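Uncharacterized protein XCC1541 (Xanthomonas campestris pv. campestris, PDB 2QJW) is an uncharacterized member of the alpha/beta hydrolase superfamily that probably works as a serine hydrolase on a substrate not yet identified. Local coordinates at residues V56-R68 against L83-P96. Sequence-based numbering, arbitrary orientation. Where two conformers were deposited one is given.
Sequences VRGRLQRLLEIAR and LGSYIAAQVSLQVP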
ATOM      1  N   VAL A  56     -15.527  -9.942 -23.908  1.00 16.91           N
ATOM      2  CA  VAL A  56     -14.464  -9.065 -23.403  1.00 15.20           C
ATOM      3  C   VAL A  56     -14.054  -8.048 -24.436  1.00 18.94           C
ATOM      4  O   VAL A  56     -13.786  -6.935 -24.093  1.00 15.52           O
ATOM      5  CB  VAL A  56     -13.266  -9.904 -22.874  1.00 15.32           C
ATOM      6  CG1 VAL A  56     -12.101  -9.002 -22.386  1.00 18.20           C
ATOM      7  CG2 VAL A  56     -13.759 -10.764 -21.776  1.00 16.14           C
ATOM      8  N   ARG A  57     -13.970  -8.442 -25.708  0.50 18.32           N
ATOM      9  CA  ARG A  57     -13.702  -7.477 -26.756  0.50 17.89           C
ATOM     10  C   ARG A  57     -14.740  -6.350 -26.701  0.50 15.72           C
ATOM     11  O   ARG A  57     -14.390  -5.184 -26.830  0.50 17.79           O
ATOM     12  CB  ARG A  57     -13.740  -8.136 -28.124  0.50 20.01           C
ATOM     13  CG  ARG A  57     -13.500  -7.158 -29.251  0.50 22.58           C
ATOM     14  N   GLY A  58     -15.991  -6.728 -26.472  1.00 14.37           N
ATOM     15  CA  GLY A  58     -17.116  -5.768 -26.374  1.00 15.58           C
ATOM     16  C   GLY A  58     -16.942  -4.841 -25.188  1.00 15.43           C
ATOM     17  O   GLY A  58     -17.206  -3.645 -25.262  1.00 13.25           O
ATOM     18  N   ARG A  59     -16.457  -5.408 -24.089  1.00 13.67           N
ATOM     19  CA  ARG A  59     -16.156  -4.621 -22.897  1.00 12.85           C
ATOM     20  C   ARG A  59     -15.087  -3.628 -23.173  1.00 13.19           C
ATOM     21  O   ARG A  59     -15.196  -2.459 -22.834  1.00 14.20           O
ATOM     22  CB  ARG A  59     -15.686  -5.508 -21.748  1.00 13.33           C
ATOM     23  CG  ARG A  59     -16.643  -5.701 -20.676  1.00 12.18           C
ATOM     24  CD  ARG A  59     -15.991  -6.543 -19.560  1.00 12.00           C
ATOM     25  NE  ARG A  59     -16.780  -6.724 -18.393  1.00 12.35           N
ATOM     26  CZ  ARG A  59     -16.600  -6.141 -17.214  1.00 13.62           C
ATOM     27  NH1 ARG A  59     -15.675  -5.210 -17.031  1.00 12.68           N
ATOM     28  NH2 ARG A  59     -17.405  -6.483 -16.243  1.00 14.33           N
ATOM     29  N   LEU A  60     -14.016  -4.073 -23.829  1.00 12.87           N
ATOM     30  CA  LEU A  60     -12.940  -3.199 -24.194  1.00 12.91           C
ATOM     31  C   LEU A  60     -13.424  -2.061 -25.101  1.00 13.24           C
ATOM     32  O   LEU A  60     -13.034  -0.904 -24.923  1.00 16.56           O
ATOM     33  CB  LEU A  60     -11.796  -3.947 -24.939  1.00 14.56           C
ATOM     34  CG  LEU A  60     -11.037  -4.942 -24.064  1.00 18.96           C
ATOM     35  CD1 LEU A  60     -10.335  -6.075 -24.908  1.00 19.67           C
ATOM     36  CD2 LEU A  60     -10.051  -4.242 -23.211  1.00 19.18           C
ATOM     37  N   GLN A  61     -14.221  -2.408 -26.108  1.00 15.83           N
ATOM     38  CA  GLN A  61     -14.710  -1.384 -27.060  1.00 13.84           C
ATOM     39  C   GLN A  61     -15.638  -0.407 -26.375  1.00 12.54           C
ATOM     40  O   GLN A  61     -15.514   0.800 -26.616  1.00 14.30           O
ATOM     41  CB  GLN A  61     -15.416  -2.045 -28.242  1.00 15.13           C
ATOM     42  CG  GLN A  61     -15.977  -1.035 -29.255  1.00 21.16           C
ATOM     43  CD  GLN A  61     -14.891  -0.294 -30.014  1.00 29.82           C
ATOM     44  OE1 GLN A  61     -13.785  -0.822 -30.205  1.00 30.98           O
ATOM     45  NE2 GLN A  61     -15.198   0.923 -30.468  1.00 34.55           N
ATOM     46  N   ARG A  62     -16.501  -0.885 -25.493  1.00 13.91           N
ATOM     47  CA  ARG A  62     -17.436   0.016 -24.833  1.00 13.93           C
ATOM     48  C   ARG A  62     -16.664   1.001 -23.940  1.00 14.49           C
ATOM     49  O   ARG A  62     -16.942   2.220 -23.940  1.00 12.58           O
ATOM     50  CB  ARG A  62     -18.441  -0.752 -24.050  1.00 10.79           C
ATOM     51  CG  ARG A  62     -19.442   0.098 -23.297  1.00 11.28           C
ATOM     52  CD  ARG A  62     -20.536  -0.664 -22.671  1.00 11.92           C
ATOM     53  NE  ARG A  62     -21.346  -1.341 -23.686  1.00 12.97           N
ATOM     54  CZ  ARG A  62     -22.206  -2.306 -23.379  1.00 12.41           C
ATOM     55  NH1 ARG A  62     -22.424  -2.645 -22.120  1.00 13.72           N
ATOM     56  NH2 ARG A  62     -22.884  -2.922 -24.337  1.00 13.56           N
ATOM     57  N   LEU A  63     -15.748   0.491 -23.115  1.00 12.60           N
ATOM     58  CA  LEU A  63     -14.945   1.378 -22.283  1.00 11.41           C
ATOM     59  C   LEU A  63     -14.107   2.340 -23.101  1.00 12.26           C
ATOM     60  O   LEU A  63     -13.985   3.487 -22.724  1.00 13.42           O
ATOM     61  CB  LEU A  63     -14.069   0.577 -21.324  1.00 12.79           C
ATOM     62  CG  LEU A  63     -13.254   1.397 -20.355  1.00 10.17           C
ATOM     63  CD1 LEU A  63     -14.102   2.409 -19.552  1.00 12.62           C
ATOM     64  CD2 LEU A  63     -12.491   0.490 -19.393  1.00 12.32           C
ATOM     65  N   LEU A  64     -13.499   1.883 -24.223  1.00 12.65           N
ATOM     66  CA  LEU A  64     -12.704   2.739 -25.068  1.00 15.37           C
ATOM     67  C   LEU A  64     -13.547   3.948 -25.541  1.00 12.55           C
ATOM     68  O   LEU A  64     -13.096   5.092 -25.480  1.00 14.58           O
ATOM     69  CB  LEU A  64     -12.209   1.935 -26.279  1.00 16.34           C
ATOM     70  CG  LEU A  64     -11.442   2.676 -27.378  1.00 24.53           C
ATOM     71  CD1 LEU A  64     -10.222   3.312 -26.768  1.00 25.03           C
ATOM     72  CD2 LEU A  64     -11.086   1.685 -28.508  1.00 23.54           C
ATOM     73  N   GLU A  65     -14.774   3.666 -25.948  0.50 12.34           N
ATOM     74  CA  GLU A  65     -15.638   4.717 -26.472  0.50 12.99           C
ATOM     75  C   GLU A  65     -15.975   5.734 -25.398  0.50 13.14           C
ATOM     76  O   GLU A  65     -15.945   6.952 -25.632  0.50 15.08           O
ATOM     77  CB  GLU A  65     -16.892   4.079 -27.067  0.50 12.34           C
ATOM     78  CG  GLU A  65     -16.557   3.427 -28.428  0.50 16.45           C
ATOM     79  CD  GLU A  65     -17.746   2.737 -29.118  0.50 16.77           C
ATOM     80  OE1 GLU A  65     -18.890   2.835 -28.636  0.50 31.72           O
ATOM     81  OE2 GLU A  65     -17.508   2.110 -30.167  0.50 27.27           O
ATOM     82  N   ILE A  66     -16.283   5.244 -24.198  1.00 13.86           N
ATOM     83  CA  ILE A  66     -16.584   6.094 -23.089  1.00 13.22           C
ATOM     84  C   ILE A  66     -15.383   6.938 -22.635  1.00 13.27           C
ATOM     85  O   ILE A  66     -15.481   8.152 -22.317  1.00 13.16           O
ATOM     86  CB  ILE A  66     -17.152   5.242 -21.903  1.00 12.50           C
ATOM     87  CG1 ILE A  66     -18.525   4.648 -22.287  1.00 13.35           C
ATOM     88  CG2 ILE A  66     -17.319   6.044 -20.662  1.00 11.75           C
ATOM     89  CD1 ILE A  66     -19.086   3.590 -21.273  1.00 14.56           C
ATOM     90  N   ALA A  67     -14.203   6.311 -22.603  1.00 11.97           N
ATOM     91  CA  ALA A  67     -13.011   7.062 -22.208  1.00 11.34           C
ATOM     92  C   ALA A  67     -12.626   8.104 -23.215  1.00 12.71           C
ATOM     93  O   ALA A  67     -12.257   9.226 -22.836  1.00 13.77           O
ATOM     94  CB  ALA A  67     -11.864   6.047 -21.997  1.00 12.01           C
ATOM     95  N   ARG A  68     -12.679   7.740 -24.490  1.00 14.07           N
ATOM     96  CA  ARG A  68     -12.350   8.676 -25.562  1.00 17.08           C
ATOM     97  C   ARG A  68     -13.229   9.902 -25.450  1.00 18.54           C
ATOM     98  O   ARG A  68     -12.706  11.036 -25.464  1.00 18.54           O
ATOM     99  CB  ARG A  68     -12.515   7.921 -26.905  1.00 20.20           C
ATOM    100  CG  ARG A  68     -12.367   8.666 -28.191  1.00 29.27           C
ATOM    101  CD  ARG A  68     -11.023   9.186 -28.400  1.00 26.01           C
ATOM    102  NE  ARG A  68      -9.962   8.172 -28.532  1.00 25.48           N
ATOM    103  CZ  ARG A  68      -8.675   8.499 -28.638  1.00 31.32           C
ATOM    104  NH1 ARG A  68      -8.301   9.789 -28.613  1.00 24.50           N
ATOM    105  NH2 ARG A  68      -7.762   7.546 -28.734  1.00 28.52           N
ATOM    106  N   LEU A  83     -11.963  -8.096 -13.778  1.00 12.68           N
ATOM    107  CA  LEU A  83     -12.117  -7.909 -15.223  1.00 12.62           C
ATOM    108  C   LEU A  83     -12.157  -6.423 -15.589  1.00 11.06           C
ATOM    109  O   LEU A  83     -11.654  -6.026 -16.631  1.00 12.02           O
ATOM    110  CB  LEU A  83     -13.354  -8.615 -15.726  1.00 12.79           C
ATOM    111  CG  LEU A  83     -13.570  -8.614 -17.245  1.00 14.37           C
ATOM    112  CD1 LEU A  83     -12.381  -9.142 -18.012  1.00 14.69           C
ATOM    113  CD2 LEU A  83     -14.857  -9.396 -17.576  1.00 14.53           C
ATOM    114  N   GLY A  84     -12.765  -5.632 -14.695  1.00 10.15           N
ATOM    115  CA  GLY A  84     -12.817  -4.173 -14.884  1.00 10.96           C
ATOM    116  C   GLY A  84     -11.458  -3.554 -14.874  1.00 10.99           C
ATOM    117  O   GLY A  84     -11.202  -2.590 -15.610  1.00 10.07           O
ATOM    118  N   SER A  85     -10.548  -4.085 -14.036  1.00 10.35           N
ATOM    119  CA  SER A  85      -9.179  -3.614 -14.063  1.00  9.01           C
ATOM    120  C   SER A  85      -8.451  -3.961 -15.351  1.00  8.97           C
ATOM    121  O   SER A  85      -7.685  -3.150 -15.851  1.00 11.52           O
ATOM    122  CB  SER A  85      -8.379  -4.163 -12.874  1.00 10.62           C
ATOM    123  OG  SER A  85      -8.856  -3.602 -11.687  1.00 10.56           O
ATOM    124  N   TYR A  86      -8.685  -5.184 -15.817  1.00 10.50           N
ATOM    125  CA  TYR A  86      -8.072  -5.636 -17.042  1.00 11.09           C
ATOM    126  C   TYR A  86      -8.476  -4.682 -18.162  1.00 10.58           C
ATOM    127  O   TYR A  86      -7.619  -4.199 -18.878  1.00 11.52           O
ATOM    128  CB  TYR A  86      -8.537  -7.024 -17.368  1.00 12.06           C
ATOM    129  CG  TYR A  86      -8.034  -7.482 -18.695  1.00 12.45           C
ATOM    130  CD1 TYR A  86      -6.732  -7.930 -18.867  1.00 13.00           C
ATOM    131  CD2 TYR A  86      -8.859  -7.444 -19.798  1.00 12.83           C
ATOM    132  CE1 TYR A  86      -6.233  -8.371 -20.118  1.00 13.15           C
ATOM    133  CE2 TYR A  86      -8.390  -7.865 -21.079  1.00 13.57           C
ATOM    134  CZ  TYR A  86      -7.086  -8.328 -21.237  1.00 14.41           C
ATOM    135  OH  TYR A  86      -6.674  -8.721 -22.470  1.00 16.44           O
ATOM    136  N   ILE A  87      -9.752  -4.364 -18.293  1.00 11.00           N
ATOM    137  CA  ILE A  87     -10.098  -3.511 -19.451  1.00 11.26           C
ATOM    138  C   ILE A  87      -9.649  -2.045 -19.271  1.00 11.16           C
ATOM    139  O   ILE A  87      -9.299  -1.369 -20.233  1.00 11.58           O
ATOM    140  CB  ILE A  87     -11.589  -3.603 -19.837  1.00 12.48           C
ATOM    141  CG1 ILE A  87     -12.524  -3.138 -18.728  1.00 11.04           C
ATOM    142  CG2 ILE A  87     -11.905  -5.037 -20.292  1.00 12.32           C
ATOM    143  CD1 ILE A  87     -13.965  -2.935 -19.204  1.00 13.85           C
ATOM    144  N   ALA A  88      -9.604  -1.561 -18.026  1.00 11.58           N
ATOM    145  CA  ALA A  88      -9.119  -0.209 -17.765  1.00 11.41           C
ATOM    146  C   ALA A  88      -7.689  -0.115 -18.201  1.00 11.96           C
ATOM    147  O   ALA A  88      -7.260   0.806 -18.875  1.00 10.69           O
ATOM    148  CB  ALA A  88      -9.305   0.139 -16.259  1.00 10.23           C
ATOM    149  N   ALA A  89      -6.884  -1.103 -17.819  1.00 10.00           N
ATOM    150  CA  ALA A  89      -5.499  -1.118 -18.209  1.00 11.27           C
ATOM    151  C   ALA A  89      -5.307  -1.178 -19.726  1.00 10.43           C
ATOM    152  O   ALA A  89      -4.571  -0.394 -20.268  1.00 10.61           O
ATOM    153  CB  ALA A  89      -4.771  -2.285 -17.481  1.00 11.14           C
ATOM    154  N   GLN A  90      -6.022  -2.038 -20.392  1.00 12.15           N
ATOM    155  CA  GLN A  90      -5.885  -2.168 -21.845  1.00 12.82           C
ATOM    156  C   GLN A  90      -6.317  -0.853 -22.547  1.00 12.04           C
ATOM    157  O   GLN A  90      -5.619  -0.400 -23.464  1.00 14.35           O
ATOM    158  CB  GLN A  90      -6.666  -3.362 -22.410  1.00 15.43           C
ATOM    159  CG  GLN A  90      -6.242  -4.702 -21.881  1.00 15.08           C
ATOM    160  CD  GLN A  90      -4.824  -5.086 -22.274  1.00 21.09           C
ATOM    161  OE1 GLN A  90      -4.222  -4.527 -23.183  1.00 27.90           O
ATOM    162  NE2 GLN A  90      -4.294  -6.053 -21.591  1.00 25.15           N
ATOM    163  N   VAL A  91      -7.391  -0.240 -22.043  1.00 12.57           N
ATOM    164  CA  VAL A  91      -7.894   0.992 -22.643  1.00 13.77           C
ATOM    165  C   VAL A  91      -6.922   2.126 -22.453  1.00 14.11           C
ATOM    166  O   VAL A  91      -6.822   2.991 -23.324  1.00 15.87           O
ATOM    167  CB  VAL A  91      -9.337   1.319 -22.147  1.00 12.54           C
ATOM    168  CG1 VAL A  91      -9.769   2.782 -22.499  1.00 13.69           C
ATOM    169  CG2 VAL A  91     -10.282   0.263 -22.732  1.00 14.70           C
ATOM    170  N   SER A  92      -6.127   2.147 -21.361  1.00 12.99           N
ATOM    171  CA  SER A  92      -5.163   3.218 -21.181  1.00 13.95           C
ATOM    172  C   SER A  92      -4.108   3.278 -22.302  1.00 14.83           C
ATOM    173  O   SER A  92      -3.497   4.311 -22.479  1.00 17.50           O
ATOM    174  CB  SER A  92      -4.425   3.115 -19.838  1.00 14.40           C
ATOM    175  OG  SER A  92      -3.528   2.017 -19.781  1.00 13.33           O
ATOM    176  N   LEU A  93      -3.915   2.150 -22.982  1.00 16.30           N
ATOM    177  CA  LEU A  93      -3.005   1.961 -24.111  1.00 19.48           C
ATOM    178  C   LEU A  93      -3.534   2.632 -25.376  1.00 22.64           C
ATOM    179  O   LEU A  93      -2.735   2.868 -26.299  1.00 24.67           O
ATOM    180  CB  LEU A  93      -2.805   0.481 -24.416  1.00 22.81           C
ATOM    181  CG  LEU A  93      -2.317  -0.560 -23.354  1.00 22.54           C
ATOM    182  CD1 LEU A  93      -2.541  -2.016 -23.812  1.00 22.77           C
ATOM    183  CD2 LEU A  93      -0.906  -0.320 -23.066  1.00 24.85           C
ATOM    184  N   GLN A  94      -4.828   2.970 -25.378  1.00 18.07           N
ATOM    185  CA  GLN A  94      -5.522   3.518 -26.552  1.00 17.33           C
ATOM    186  C   GLN A  94      -6.063   4.928 -26.458  1.00 17.59           C
ATOM    187  O   GLN A  94      -6.474   5.475 -27.485  1.00 19.24           O
ATOM    188  CB  GLN A  94      -6.691   2.547 -26.847  1.00 16.76           C
ATOM    189  CG  GLN A  94      -6.179   1.196 -27.280  1.00 23.23           C
ATOM    190  CD  GLN A  94      -7.238   0.367 -28.023  1.00 35.43           C
ATOM    191  OE1 GLN A  94      -7.553  -0.739 -27.625  1.00 44.17           O
ATOM    192  NE2 GLN A  94      -7.807   0.936 -29.081  1.00 35.72           N
ATOM    193  N   VAL A  95      -6.103   5.495 -25.252  0.50 16.04           N
ATOM    194  CA  VAL A  95      -6.581   6.822 -24.994  0.50 14.82           C
ATOM    195  C   VAL A  95      -5.596   7.527 -24.037  0.50 15.08           C
ATOM    196  O   VAL A  95      -4.929   6.866 -23.257  0.50 15.10           O
ATOM    197  CB  VAL A  95      -8.047   6.800 -24.400  0.50 17.94           C
ATOM    198  CG1 VAL A  95      -8.065   6.545 -22.886  0.50 16.62           C
ATOM    199  CG2 VAL A  95      -8.774   8.080 -24.714  0.50 21.36           C
ATOM    200  N   PRO A  96      -5.454   8.847 -24.103  1.00 13.73           N
ATOM    201  CA  PRO A  96      -4.533   9.456 -23.108  1.00 14.73           C
ATOM    202  C   PRO A  96      -5.207   9.395 -21.736  1.00 14.34           C
ATOM    203  O   PRO A  96      -6.284   9.958 -21.534  1.00 15.65           O
ATOM    204  CB  PRO A  96      -4.311  10.862 -23.625  1.00 15.06           C
ATOM    205  CG  PRO A  96      -5.432  11.154 -24.521  1.00 24.88           C
ATOM    206  CD  PRO A  96      -5.970   9.874 -25.047  1.00 13.98           C
TER
HETATM  207  O   HOH W   1     -10.503  -1.255 -26.589  1.00 38.70           O
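With CG1 between the backbone N and the carbonyl carbon (chi1 62°), Ile-87 directs its two branches at different neighbours on helix 56-68: CG2 lies against Leu-60 CD2 at 3.5 Å, while CG1 and CD1 meet Leu-63 CD2. CG anti to the backbone N (chi1 -176°) sends the Leu-63 isobutyl group at Ile-87, CD2 being the methyl that touches. CD1 of Ile-87 also comes to the edge of the Arg-59 guanidinium, 3.6 Å from Arg-59 NH1. One face of that group is covered by Leu-83, whose CD2 sits 3.4 Å from Arg-59 NE and offset toward the rim. Arg-59 runs extended from CG to NE, its polar end held beyond the contact by a salt bridge from NE to Asp-45 and a hydrogen bond from NH1 to the carbonyl of His-11. One turn after Ile-87, Val-91 is a knob in a hole formed by Leu-60, Leu-63, Leu-64 and Ala-67, its CG2 facing the backbone at 3.7 Å from Leu-60 O. The helices cross at -56°, with axes 9.4 Å apart. Both pack on the same face of the parallel sheet of an alpha/beta hydrolase fold; helix 83-92 follows strand 76-81 through what is probably the nucleophile elbow, a GxSxG pattern that includes Gly-84. Leu-63 and Ala-67 also touch Ile-8 of strand 6-10, and Ala-88 touches Leu-100 of strand 99-103. Gln-94 crosses Leu-64 at about a right angle, NE2 lying 3.4 Å from Leu-64 CD2. A bridging water donates to Gln-94 OE1 and, weakly, to Leu-60 O. In one of two conformers, so with some doubt, Val-95 packs CG1 on Ala-67 CB and CG2 over one face of the Arg-68 guanidinium, whose NH2 is 2.7 Å from Gln-94 O.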